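Local atomic coordinates of DNA repair protein RECN (Deinococcus radiodurans, PDB entry 4ABY), a protein that probably takes part in recombinational repair of damaged DNA as an SMC-like ATPase, of which this chain is the nucleotide-binding head domain. Residues P317-D322 with D345-L350; G60-F65 with A360-H365; L92-E97 with D374-S379. All blocks are in the same frame, centred on the assembly; numbering follows the deposited sequence.

Contact 1 (P317-D322 with D345-L350); sequences PSVVFD and DTRQVL
S318 and Q348 meet side by side on two neighbouring parallel strands. S318 OG donates to Q348 OE1 at 2.7 Å and lies in the plane of that amide carbonyl. The Q348 side chain can reach across because CG stands anti to the backbone N (chi1 -178°) and the chain stays extended beyond it. OE1 also accepts from L40 N, so two donors, S318 OG and L40 N, grip OE1. Next along the same face come V320 and L350. Here V320 CG2 touches L350 CD1 at 3.8 Å, an apolar contact between branches of crossing side chains.

Backbone bonds set this pairing. Q348 N binds P317 O at 2.9 Å, and V319 N binds Q348 O. V319 O then takes L350 N at 2.8 Å, and F321 N closes the series on L350 O with a longer bond of 3.3 Å. The strand directions differ by 22°, and the short axes come within 4.7 Å of each other. At the entry end the bent R347 chain lays CG against P317 O at 3.4 Å. R347 NE hydrogen-bonds to T316 O.

The pair belongs to the beta-alpha-beta unit made of strand 318-321, helix 330-343 and strand 348-352. The sequence VVFD followed by an acidic residue is consistent with the Walker B motif of an ABC-type ATPase, and the D322 side chain touches K73 of the predicted ATP site.

V319 and V349 point to the other face, where L340 and L343 of helix 330-343 cover V349 and F321. On the S318 face, I76 of helix 69-83 packs on V320 and L350. Strand 149-152 flanks 318-321 on its far edge, and strand 62-67 flanks 348-352.

Contact 2 (G60-F65 with A360-H365); sequences GGFCAF and ARAHHH
F62 has the most surface buried here, and its ring lies on the chain at R361-A362. A362 CA sits over one face, 4.0 Å from the centroid of the F62 ring, in a CH-pi contact. A chi1 of -178° swings the ring away from its own N and over R361-A362, where F62 CD2 meets R361 O at 3.3 Å. F62 O accepts from both H363 N and H364 N. F62 N donates to H363 ND1 at 2.8 Å, from well out of the imidazole plane, 38° off it.

H364 contributes its backbone and its ring. H364 O receives A64 N at 2.9 Å. The ring turns toward G60 and G61. H364 NE2 lies 3.7 Å from G60 CA, and G61 N is near the ring plane at its edge. A64 completes the apolar side with CB against A362 CB at 3.5 Å.

C63 pairs with H364 and A64 with H365, in parallel. On the other side of strand 62-67, V349 bonds to G61 and C63. Strand 62-67, the predicted ATP-binding loop and helix 69-83 make the strand-loop-helix of a Walker A (P-loop) motif, as in P-loop NTPases, here of ABC type.

Contact 3 (L92-E97 with D374-S379); sequences LIRSGE and DGRTVS
R94 and V378 are the nearest backbone positions, with CA atoms still 10.3 Å apart, so no backbone pairs with backbone, and side chains span the gap. The segment 374-379 includes the turn of the antiparallel hairpin 364-373/376-383, whose second strand is the outermost strand of the mixed sheet of the P-loop head. The segment 92-97 is a loop that follows helix 69-83 and leads into strand 99-105 of the antiparallel sheet. The contact joins the edge strand of the mixed sheet to a loop beside strands 42-48 and 51-57 of the antiparallel sheet.

R94 and R376 carry most of it. They approach from opposite directions, and each guanidinium turns a face to the other, with planes 34° apart. R94 reaches out because its chain is extended from CG to NE, with chi1 at -172°. R376 is bent at chi2 and chi3. R94 NE lies 3.3 Å from R376 NH2. Both groups are donors, and no hydrogen bond links them.

The two like charges may be eased by E97, whose OE2 is 5.2 Å from R376 NH2, not in contact. R94 NH1 makes a weak hydrogen bond to A49 O, and the R94 side chain also touches N47 and T52. A49 sits in the link between strands 42-48 and 51-57, so this weak bond ties the buried arginine to that turn.

V378 crosses R94 at about a right angle. V378 CG1 lies 3.2 Å from R94 NH2, the guanidinium nitrogen nearest to it. On the loop side, S95 CB meets R376 at the guanidinium edge, near its plane, 3.4 Å from R376 NH1.

Overall arrangement
Contacts 1 and 2 are buried and continuous. Strands 348-352 and 62-67 are neighbours, and V349 of contact 1 hydrogen-bonds through its backbone to G61 and C63 of contact 2. Together they span four parallel strands of the mixed sheet. Both rest on backbone pairing and apolar cover; contact 1 adds the S318-Q348 side-chain bond, contact 2 histidine rings. Contact 3 lies further out, about 27 Å from contact 2 and 29 Å from contact 1 between centres. It is partly buried. Strand 376-383 belongs to the same mixed sheet, but the contact uses arginine side chains to meet a loop of the antiparallel sheet. No hydrogen bond crosses it.

Contact 1 (P317-D322 with D345-L350)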
ATOM      1  N   PRO A 317      -0.558  -1.515  10.113  1.00 31.03           N
ATOM      2  CA  PRO A 317      -1.856  -1.979  10.617  1.00 28.24           C
ATOM      3  C   PRO A 317      -2.989  -1.743   9.627  1.00 27.44           C
ATOM      4  O   PRO A 317      -3.958  -2.502   9.622  1.00 28.72           O
ATOM      5  CB  PRO A 317      -2.073  -1.123  11.876  1.00 30.63           C
ATOM      6  CG  PRO A 317      -1.126   0.019  11.752  1.00 31.05           C
ATOM      7  CD  PRO A 317       0.051  -0.513  11.002  1.00 31.57           C
ATOM      8  N   SER A 318      -2.869  -0.696   8.813  1.00 28.56           N
ATOM      9  CA  SER A 318      -3.907  -0.337   7.848  1.00 25.85           C
ATOM     10  C   SER A 318      -3.321  -0.217   6.455  1.00 27.11           C
ATOM     11  O   SER A 318      -2.229   0.317   6.279  1.00 30.69           O
ATOM     12  CB  SER A 318      -4.565   0.986   8.235  1.00 26.48           C
ATOM     13  OG  SER A 318      -5.126   0.914   9.534  1.00 33.35           O
ATOM     14  N   VAL A 319      -4.052  -0.730   5.468  1.00 25.32           N
ATOM     15  CA  VAL A 319      -3.633  -0.675   4.069  1.00 21.50           C
ATOM     16  C   VAL A 319      -4.789  -0.235   3.168  1.00 20.85           C
ATOM     17  O   VAL A 319      -5.944  -0.568   3.423  1.00 23.71           O
ATOM     18  CB  VAL A 319      -3.105  -2.037   3.584  1.00 22.88           C
ATOM     19  CG1 VAL A 319      -2.577  -1.924   2.161  1.00 22.16           C
ATOM     20  CG2 VAL A 319      -2.023  -2.552   4.522  1.00 24.98           C
ATOM     21  N   VAL A 320      -4.469   0.552   2.147  1.00 20.39           N
ATOM     22  CA  VAL A 320      -5.484   1.052   1.230  1.00 19.92           C
ATOM     23  C   VAL A 320      -5.170   0.706  -0.220  1.00 22.10           C
ATOM     24  O   VAL A 320      -4.061   0.938  -0.699  1.00 21.60           O
ATOM     25  CB  VAL A 320      -5.652   2.579   1.355  1.00 17.98           C
ATOM     26  CG1 VAL A 320      -6.569   3.102   0.261  1.00 19.31           C
ATOM     27  CG2 VAL A 320      -6.190   2.941   2.731  1.00 16.84           C
ATOM     28  N   PHE A 321      -6.160   0.160  -0.915  1.00 22.40           N
ATOM     29  CA  PHE A 321      -6.011  -0.179  -2.322  1.00 22.31           C
ATOM     30  C   PHE A 321      -7.022   0.636  -3.113  1.00 25.51           C
ATOM     31  O   PHE A 321      -8.207   0.649  -2.784  1.00 28.96           O
ATOM     32  CB  PHE A 321      -6.242  -1.674  -2.545  1.00 19.76           C
ATOM     33  CG  PHE A 321      -5.301  -2.554  -1.776  1.00 17.79           C
ATOM     34  CD1 PHE A 321      -4.078  -2.921  -2.313  1.00 21.30           C
ATOM     35  CD2 PHE A 321      -5.636  -3.015  -0.514  1.00 17.84           C
ATOM     36  CE1 PHE A 321      -3.209  -3.731  -1.609  1.00 19.64           C
ATOM     37  CE2 PHE A 321      -4.771  -3.827   0.196  1.00 19.66           C
ATOM     38  CZ  PHE A 321      -3.556  -4.184  -0.352  1.00 19.17           C
ATOM     39  N   ASP A 322      -6.581   1.251  -4.181  1.00 26.53           N
ATOM     40  CA  ASP A 322      -7.470   1.990  -5.027  1.00 32.00           C
ATOM     41  C   ASP A 322      -7.582   1.334  -6.363  1.00 40.03           C
ATOM     42  O   ASP A 322      -6.605   1.073  -6.998  1.00 49.99           O
ATOM     43  CB  ASP A 322      -6.879   3.343  -5.300  1.00 33.92           C
ATOM     44  CG  ASP A 322      -7.821   4.255  -5.989  1.00 36.60           C
ATOM     45  OD1 ASP A 322      -9.029   4.085  -5.846  1.00 32.10           O
ATOM     46  OD2 ASP A 322      -7.352   5.159  -6.661  1.00 36.67           O
ATOM     47  N   ASP A 345      -7.254 -10.678   7.790  1.00 31.71           N
ATOM     48  CA  ASP A 345      -7.122 -11.567   8.945  1.00 28.55           C
ATOM     49  C   ASP A 345      -6.082 -11.051   9.926  1.00 29.08           C
ATOM     50  O   ASP A 345      -5.992 -11.529  11.051  1.00 31.58           O
ATOM     51  CB  ASP A 345      -6.720 -12.975   8.502  1.00 30.84           C
ATOM     52  CG  ASP A 345      -7.892 -13.797   8.020  1.00 34.16           C
ATOM     53  OD1 ASP A 345      -9.036 -13.302   8.057  1.00 41.86           O
ATOM     54  OD2 ASP A 345      -7.665 -14.950   7.602  1.00 37.11           O
ATOM     55  N   THR A 346      -5.291 -10.083   9.482  1.00 29.42           N
ATOM     56  CA  THR A 346      -4.230  -9.516  10.300  1.00 28.50           C
ATOM     57  C   THR A 346      -4.217  -7.993  10.188  1.00 29.80           C
ATOM     58  O   THR A 346      -3.533  -7.314  10.951  1.00 30.33           O
ATOM     59  CB  THR A 346      -2.856 -10.079   9.881  1.00 33.59           C
ATOM     60  OG1 THR A 346      -2.836 -10.295   8.462  1.00 32.43           O
ATOM     61  CG2 THR A 346      -2.589 -11.398  10.588  1.00 39.44           C
ATOM     62  N   ARG A 347      -4.985  -7.457   9.243  1.00 30.57           N
ATOM     63  CA  ARG A 347      -4.920  -6.023   8.962  1.00 24.31           C
ATOM     64  C   ARG A 347      -6.275  -5.395   8.797  1.00 25.90           C
ATOM     65  O   ARG A 347      -7.291  -6.087   8.755  1.00 34.18           O
ATOM     66  CB  ARG A 347      -4.150  -5.768   7.676  1.00 28.53           C
ATOM     67  CG  ARG A 347      -2.783  -5.144   7.868  1.00 31.81           C
ATOM     68  CD  ARG A 347      -1.699  -6.192   7.968  1.00 32.46           C
ATOM     69  NE  ARG A 347      -0.556  -5.694   8.727  1.00 35.02           N
ATOM     70  CZ  ARG A 347       0.420  -6.482   9.151  1.00 40.40           C
ATOM     71  NH1 ARG A 347       0.361  -7.774   8.871  1.00 46.76           N
ATOM     72  NH2 ARG A 347       1.443  -5.997   9.843  1.00 39.79           N
ATOM     73  N   GLN A 348      -6.279  -4.069   8.732  1.00 26.67           N
ATOM     74  CA  GLN A 348      -7.450  -3.310   8.327  1.00 26.73           C
ATOM     75  C   GLN A 348      -7.191  -2.908   6.888  1.00 24.70           C
ATOM     76  O   GLN A 348      -6.263  -2.144   6.615  1.00 23.54           O
ATOM     77  CB  GLN A 348      -7.605  -2.061   9.197  1.00 21.03           C
ATOM     78  CG  GLN A 348      -8.824  -1.209   8.885  1.00 21.44           C
ATOM     79  CD  GLN A 348      -8.848   0.082   9.683  1.00 24.63           C
ATOM     80  OE1 GLN A 348      -7.809   0.694   9.926  1.00 23.04           O
ATOM     81  NE2 GLN A 348     -10.035   0.500  10.095  1.00 23.26           N
ATOM     82  N   VAL A 349      -7.984  -3.443   5.964  1.00 22.11           N
ATOM     83  CA  VAL A 349      -7.839  -3.104   4.555  1.00 20.13           C
ATOM     84  C   VAL A 349      -9.027  -2.259   4.113  1.00 19.26           C
ATOM     85  O   VAL A 349     -10.181  -2.603   4.356  1.00 19.30           O
ATOM     86  CB  VAL A 349      -7.672  -4.356   3.664  1.00 16.37           C
ATOM     87  CG1 VAL A 349      -7.277  -5.554   4.506  1.00 17.39           C
ATOM     88  CG2 VAL A 349      -8.935  -4.644   2.894  1.00 20.05           C
ATOM     89  N   LEU A 350      -8.724  -1.129   3.491  1.00 18.82           N
ATOM     90  CA  LEU A 350      -9.744  -0.183   3.081  1.00 17.76           C
ATOM     91  C   LEU A 350      -9.794  -0.090   1.563  1.00 20.84           C
ATOM     92  O   LEU A 350      -8.851   0.383   0.930  1.00 22.44           O
ATOM     93  CB  LEU A 350      -9.442   1.187   3.681  1.00 18.15           C
ATOM     94  CG  LEU A 350      -9.320   1.234   5.207  1.00 23.78           C
ATOM     95  CD1 LEU A 350      -8.486   2.419   5.657  1.00 25.44           C
ATOM     96  CD2 LEU A 350     -10.692   1.269   5.853  1.00 21.33           C
TER

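Contact 2 (G60-F65 with A360-H365)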
ATOM      1  N   GLY A  60     -12.020  -2.352  12.068  1.00 22.56           N
ATOM      2  CA  GLY A  60     -12.193  -3.775  11.851  1.00 28.04           C
ATOM      3  C   GLY A  60     -11.140  -4.425  10.982  1.00 31.38           C
ATOM      4  O   GLY A  60      -9.941  -4.246  11.193  1.00 36.76           O
ATOM      5  N   GLY A  61     -11.589  -5.208  10.011  1.00 30.31           N
ATOM      6  CA  GLY A  61     -10.673  -5.852   9.091  1.00 25.43           C
ATOM      7  C   GLY A  61     -10.872  -5.275   7.712  1.00 26.84           C
ATOM      8  O   GLY A  61     -10.340  -4.217   7.387  1.00 28.93           O
ATOM      9  N   PHE A  62     -11.663  -5.971   6.907  1.00 27.60           N
ATOM     10  CA  PHE A  62     -11.959  -5.544   5.549  1.00 24.54           C
ATOM     11  C   PHE A  62     -13.136  -4.574   5.534  1.00 23.18           C
ATOM     12  O   PHE A  62     -14.277  -4.957   5.793  1.00 23.29           O
ATOM     13  CB  PHE A  62     -12.256  -6.769   4.684  1.00 24.66           C
ATOM     14  CG  PHE A  62     -12.534  -6.450   3.248  1.00 21.83           C
ATOM     15  CD1 PHE A  62     -12.393  -5.162   2.766  1.00 21.12           C
ATOM     16  CD2 PHE A  62     -12.929  -7.446   2.377  1.00 23.75           C
ATOM     17  CE1 PHE A  62     -12.647  -4.871   1.445  1.00 22.88           C
ATOM     18  CE2 PHE A  62     -13.184  -7.165   1.054  1.00 25.89           C
ATOM     19  CZ  PHE A  62     -13.044  -5.874   0.585  1.00 27.17           C
ATOM     20  N   CYS A  63     -12.849  -3.314   5.225  1.00 21.24           N
ATOM     21  CA  CYS A  63     -13.881  -2.294   5.126  1.00 20.83           C
ATOM     22  C   CYS A  63     -14.133  -1.941   3.673  1.00 20.39           C
ATOM     23  O   CYS A  63     -13.228  -1.500   2.973  1.00 23.95           O
ATOM     24  CB  CYS A  63     -13.461  -1.045   5.890  1.00 19.90           C
ATOM     25  SG  CYS A  63     -13.100  -1.357   7.614  1.00 27.35           S
ATOM     26  N   ALA A  64     -15.364  -2.137   3.218  1.00 19.30           N
ATOM     27  CA  ALA A  64     -15.706  -1.844   1.834  1.00 19.10           C
ATOM     28  C   ALA A  64     -16.517  -0.566   1.743  1.00 22.43           C
ATOM     29  O   ALA A  64     -17.443  -0.349   2.521  1.00 24.23           O
ATOM     30  CB  ALA A  64     -16.467  -2.999   1.216  1.00 18.66           C
ATOM     31  N   PHE A  65     -16.161   0.283   0.790  1.00 21.79           N
ATOM     32  CA  PHE A  65     -16.905   1.506   0.547  1.00 19.38           C
ATOM     33  C   PHE A  65     -17.551   1.454  -0.833  1.00 23.65           C
ATOM     34  O   PHE A  65     -16.871   1.284  -1.846  1.00 24.01           O
ATOM     35  CB  PHE A  65     -15.990   2.715   0.703  1.00 19.08           C
ATOM     36  CG  PHE A  65     -15.510   2.917   2.108  1.00 22.45           C
ATOM     37  CD1 PHE A  65     -14.570   2.064   2.660  1.00 23.46           C
ATOM     38  CD2 PHE A  65     -16.015   3.944   2.892  1.00 23.44           C
ATOM     39  CE1 PHE A  65     -14.130   2.240   3.961  1.00 21.95           C
ATOM     40  CE2 PHE A  65     -15.577   4.122   4.194  1.00 24.19           C
ATOM     41  CZ  PHE A  65     -14.634   3.270   4.726  1.00 21.94           C
ATOM     42  N   ALA A 360     -19.170  -7.988  -0.743  1.00 27.07           N
ATOM     43  CA  ALA A 360     -19.774  -9.061   0.041  1.00 29.76           C
ATOM     44  C   ALA A 360     -18.805  -9.741   1.010  1.00 32.69           C
ATOM     45  O   ALA A 360     -19.231 -10.469   1.906  1.00 35.92           O
ATOM     46  CB  ALA A 360     -20.403 -10.088  -0.881  1.00 28.16           C
ATOM     47  N   ARG A 361     -17.508  -9.509   0.833  1.00 28.15           N
ATOM     48  CA  ARG A 361     -16.506 -10.152   1.677  1.00 26.14           C
ATOM     49  C   ARG A 361     -16.021  -9.235   2.791  1.00 28.12           C
ATOM     50  O   ARG A 361     -15.152  -9.608   3.579  1.00 30.96           O
ATOM     51  CB  ARG A 361     -15.320 -10.623   0.836  1.00 27.23           C
ATOM     52  CG  ARG A 361     -15.691 -11.635  -0.225  1.00 30.54           C
ATOM     53  CD  ARG A 361     -16.158 -12.933   0.403  1.00 28.84           C
ATOM     54  NE  ARG A 361     -15.100 -13.546   1.198  1.00 29.84           N
ATOM     55  CZ  ARG A 361     -14.127 -14.298   0.689  1.00 36.94           C
ATOM     56  NH1 ARG A 361     -14.076 -14.532  -0.619  1.00 34.92           N
ATOM     57  NH2 ARG A 361     -13.200 -14.814   1.488  1.00 33.75           N
ATOM     58  N   ALA A 362     -16.588  -8.037   2.862  1.00 26.37           N
ATOM     59  CA  ALA A 362     -16.147  -7.054   3.843  1.00 27.16           C
ATOM     60  C   ALA A 362     -16.599  -7.422   5.252  1.00 25.11           C
ATOM     61  O   ALA A 362     -17.655  -8.024   5.432  1.00 24.80           O
ATOM     62  CB  ALA A 362     -16.659  -5.675   3.466  1.00 26.82           C
ATOM     63  N   HIS A 363     -15.792  -7.063   6.247  1.00 23.26           N
ATOM     64  CA  HIS A 363     -16.204  -7.204   7.638  1.00 22.95           C
ATOM     65  C   HIS A 363     -17.146  -6.068   7.976  1.00 23.75           C
ATOM     66  O   HIS A 363     -17.950  -6.159   8.905  1.00 26.72           O
ATOM     67  CB  HIS A 363     -15.004  -7.154   8.572  1.00 25.39           C
ATOM     68  CG  HIS A 363     -14.066  -8.303   8.406  1.00 25.45           C
ATOM     69  ND1 HIS A 363     -13.119  -8.347   7.407  1.00 31.47           N
ATOM     70  CD2 HIS A 363     -13.925  -9.448   9.112  1.00 26.64           C
ATOM     71  CE1 HIS A 363     -12.435  -9.473   7.503  1.00 37.47           C
ATOM     72  NE2 HIS A 363     -12.902 -10.158   8.531  1.00 40.62           N
ATOM     73  N   HIS A 364     -17.033  -4.989   7.213  1.00 19.71           N
ATOM     74  CA  HIS A 364     -17.880  -3.833   7.400  1.00 19.50           C
ATOM     75  C   HIS A 364     -18.175  -3.236   6.043  1.00 22.06           C
ATOM     76  O   HIS A 364     -17.264  -2.953   5.271  1.00 25.11           O
ATOM     77  CB  HIS A 364     -17.193  -2.816   8.308  1.00 23.32           C
ATOM     78  CG  HIS A 364     -16.809  -3.372   9.645  1.00 27.15           C
ATOM     79  ND1 HIS A 364     -17.653  -3.341  10.734  1.00 23.97           N
ATOM     80  CD2 HIS A 364     -15.679  -3.992  10.061  1.00 24.13           C
ATOM     81  CE1 HIS A 364     -17.055  -3.911  11.766  1.00 24.04           C
ATOM     82  NE2 HIS A 364     -15.856  -4.312  11.384  1.00 24.07           N
ATOM     83  N   HIS A 365     -19.455  -3.073   5.744  1.00 22.98           N
ATOM     84  CA  HIS A 365     -19.869  -2.540   4.458  1.00 22.59           C
ATOM     85  C   HIS A 365     -20.389  -1.122   4.649  1.00 25.25           C
ATOM     86  O   HIS A 365     -21.447  -0.905   5.240  1.00 24.84           O
ATOM     87  CB  HIS A 365     -20.942  -3.435   3.837  1.00 26.07           C
ATOM     88  CG  HIS A 365     -21.300  -3.070   2.429  1.00 24.89           C
ATOM     89  ND1 HIS A 365     -21.617  -4.014   1.475  1.00 21.13           N
ATOM     90  CD2 HIS A 365     -21.393  -1.867   1.815  1.00 22.96           C
ATOM     91  CE1 HIS A 365     -21.891  -3.404   0.335  1.00 24.09           C
ATOM     92  NE2 HIS A 365     -21.762  -2.103   0.514  1.00 22.82           N
TER

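Contact 3 (L92-E97 with D374-S379)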
ATOM      1  N   LEU A  92      -8.220  19.710  -3.490  1.00 24.30           N
ATOM      2  CA  LEU A  92      -8.995  18.925  -2.541  1.00 24.19           C
ATOM      3  C   LEU A  92      -9.890  19.772  -1.638  1.00 26.43           C
ATOM      4  O   LEU A  92     -10.855  19.258  -1.071  1.00 29.00           O
ATOM      5  CB  LEU A  92      -8.063  18.068  -1.687  1.00 27.24           C
ATOM      6  CG  LEU A  92      -7.750  16.671  -2.210  1.00 23.61           C
ATOM      7  CD1 LEU A  92      -7.775  16.655  -3.721  1.00 24.10           C
ATOM      8  CD2 LEU A  92      -6.411  16.203  -1.669  1.00 20.55           C
ATOM      9  N   ILE A  93      -9.573  21.058  -1.499  1.00 23.26           N
ATOM     10  CA  ILE A  93     -10.375  21.948  -0.661  1.00 27.25           C
ATOM     11  C   ILE A  93     -11.751  22.175  -1.291  1.00 29.50           C
ATOM     12  O   ILE A  93     -11.851  22.481  -2.479  1.00 29.76           O
ATOM     13  CB  ILE A  93      -9.685  23.310  -0.428  1.00 28.02           C
ATOM     14  CG1 ILE A  93      -8.222  23.117  -0.024  1.00 28.80           C
ATOM     15  CG2 ILE A  93     -10.424  24.107   0.632  1.00 26.83           C
ATOM     16  CD1 ILE A  93      -7.491  24.412   0.246  1.00 29.95           C
ATOM     17  N   ARG A  94     -12.802  22.018  -0.492  1.00 25.44           N
ATOM     18  CA  ARG A  94     -14.170  22.153  -0.980  1.00 26.45           C
ATOM     19  C   ARG A  94     -14.351  23.407  -1.831  1.00 30.59           C
ATOM     20  O   ARG A  94     -13.682  24.414  -1.613  1.00 33.06           O
ATOM     21  CB  ARG A  94     -15.160  22.153   0.187  1.00 27.71           C
ATOM     22  CG  ARG A  94     -16.607  22.091  -0.249  1.00 27.27           C
ATOM     23  CD  ARG A  94     -17.536  21.924   0.928  1.00 30.27           C
ATOM     24  NE  ARG A  94     -18.934  22.040   0.528  1.00 28.25           N
ATOM     25  CZ  ARG A  94     -19.590  21.110  -0.154  1.00 26.47           C
ATOM     26  NH1 ARG A  94     -18.971  19.998  -0.521  1.00 28.32           N
ATOM     27  NH2 ARG A  94     -20.860  21.293  -0.475  1.00 28.54           N
ATOM     28  N   SER A  95     -15.261  23.334  -2.798  1.00 34.88           N
ATOM     29  CA  SER A  95     -15.440  24.385  -3.797  1.00 27.72           C
ATOM     30  C   SER A  95     -15.480  25.801  -3.228  1.00 36.32           C
ATOM     31  O   SER A  95     -14.645  26.638  -3.582  1.00 47.97           O
ATOM     32  CB  SER A  95     -16.693  24.129  -4.627  1.00 29.00           C
ATOM     33  OG  SER A  95     -16.898  25.179  -5.555  1.00 33.72           O
ATOM     34  N   GLY A  96     -16.446  26.080  -2.359  1.00 27.45           N
ATOM     35  CA  GLY A  96     -16.589  27.422  -1.822  1.00 32.30           C
ATOM     36  C   GLY A  96     -16.091  27.589  -0.399  1.00 35.26           C
ATOM     37  O   GLY A  96     -16.680  28.330   0.388  1.00 34.57           O
ATOM     38  N   GLU A  97     -15.006  26.902  -0.058  1.00 32.59           N
ATOM     39  CA  GLU A  97     -14.488  26.956   1.305  1.00 37.18           C
ATOM     40  C   GLU A  97     -13.057  27.480   1.359  1.00 40.52           C
ATOM     41  O   GLU A  97     -12.341  27.470   0.359  1.00 36.68           O
ATOM     42  CB  GLU A  97     -14.591  25.590   1.988  1.00 36.64           C
ATOM     43  CG  GLU A  97     -16.017  25.063   2.132  1.00 36.63           C
ATOM     44  CD  GLU A  97     -16.857  25.862   3.116  1.00 42.33           C
ATOM     45  OE1 GLU A  97     -16.293  26.389   4.100  1.00 45.30           O
ATOM     46  OE2 GLU A  97     -18.088  25.950   2.907  1.00 41.00           O
ATOM     47  N   ASP A 374     -27.707  22.870   2.405  1.00 32.83           N
ATOM     48  CA  ASP A 374     -27.512  24.232   1.927  1.00 28.61           C
ATOM     49  C   ASP A 374     -27.551  24.268   0.400  1.00 27.89           C
ATOM     50  O   ASP A 374     -26.719  24.908  -0.244  1.00 30.33           O
ATOM     51  CB  ASP A 374     -26.194  24.811   2.449  1.00 35.83           C
ATOM     52  CG  ASP A 374     -25.922  26.212   1.926  1.00 52.80           C
ATOM     53  OD1 ASP A 374     -26.895  26.981   1.768  1.00 64.37           O
ATOM     54  OD2 ASP A 374     -24.741  26.546   1.673  1.00 51.58           O
ATOM     55  N   GLY A 375     -28.519  23.566  -0.177  1.00 27.11           N
ATOM     56  CA  GLY A 375     -28.733  23.603  -1.611  1.00 22.92           C
ATOM     57  C   GLY A 375     -27.645  22.918  -2.405  1.00 23.61           C
ATOM     58  O   GLY A 375     -27.678  22.917  -3.634  1.00 24.11           O
ATOM     59  N   ARG A 376     -26.682  22.334  -1.700  1.00 23.91           N
ATOM     60  CA  ARG A 376     -25.593  21.601  -2.336  1.00 22.99           C
ATOM     61  C   ARG A 376     -25.644  20.120  -1.986  1.00 26.58           C
ATOM     62  O   ARG A 376     -25.831  19.759  -0.827  1.00 26.47           O
ATOM     63  CB  ARG A 376     -24.250  22.184  -1.916  1.00 23.65           C
ATOM     64  CG  ARG A 376     -23.934  23.512  -2.566  1.00 24.99           C
ATOM     65  CD  ARG A 376     -22.586  23.454  -3.241  1.00 24.96           C
ATOM     66  NE  ARG A 376     -21.523  23.981  -2.398  1.00 20.73           N
ATOM     67  CZ  ARG A 376     -20.230  23.824  -2.655  1.00 28.75           C
ATOM     68  NH1 ARG A 376     -19.844  23.134  -3.725  1.00 26.77           N
ATOM     69  NH2 ARG A 376     -19.326  24.347  -1.841  1.00 30.06           N
ATOM     70  N   THR A 377     -25.479  19.260  -2.986  1.00 25.41           N
ATOM     71  CA  THR A 377     -25.490  17.825  -2.729  1.00 25.05           C
ATOM     72  C   THR A 377     -24.132  17.362  -2.207  1.00 29.38           C
ATOM     73  O   THR A 377     -23.139  17.338  -2.943  1.00 30.08           O
ATOM     74  CB  THR A 377     -25.868  17.024  -3.979  1.00 23.59           C
ATOM     75  OG1 THR A 377     -24.866  17.210  -4.981  1.00 48.93           O
ATOM     76  CG2 THR A 377     -27.210  17.491  -4.526  1.00 23.68           C
ATOM     77  N   VAL A 378     -24.099  17.001  -0.928  1.00 28.31           N
ATOM     78  CA  VAL A 378     -22.863  16.597  -0.267  1.00 26.56           C
ATOM     79  C   VAL A 378     -22.830  15.096   0.009  1.00 24.15           C
ATOM     80  O   VAL A 378     -23.820  14.398  -0.207  1.00 26.94           O
ATOM     81  CB  VAL A 378     -22.661  17.371   1.042  1.00 27.48           C
ATOM     82  CG1 VAL A 378     -22.574  18.859   0.755  1.00 25.61           C
ATOM     83  CG2 VAL A 378     -23.797  17.086   2.008  1.00 26.82           C
ATOM     84  N   SER A 379     -21.686  14.610   0.480  1.00 20.67           N
ATOM     85  CA  SER A 379     -21.494  13.183   0.718  1.00 22.34           C
ATOM     86  C   SER A 379     -21.748  12.791   2.163  1.00 25.67           C
ATOM     87  O   SER A 379     -21.453  13.541   3.094  1.00 24.83           O
ATOM     88  CB  SER A 379     -20.094  12.735   0.291  1.00 23.32           C
ATOM     89  OG  SER A 379     -20.001  12.618  -1.121  1.00 24.06           O
TER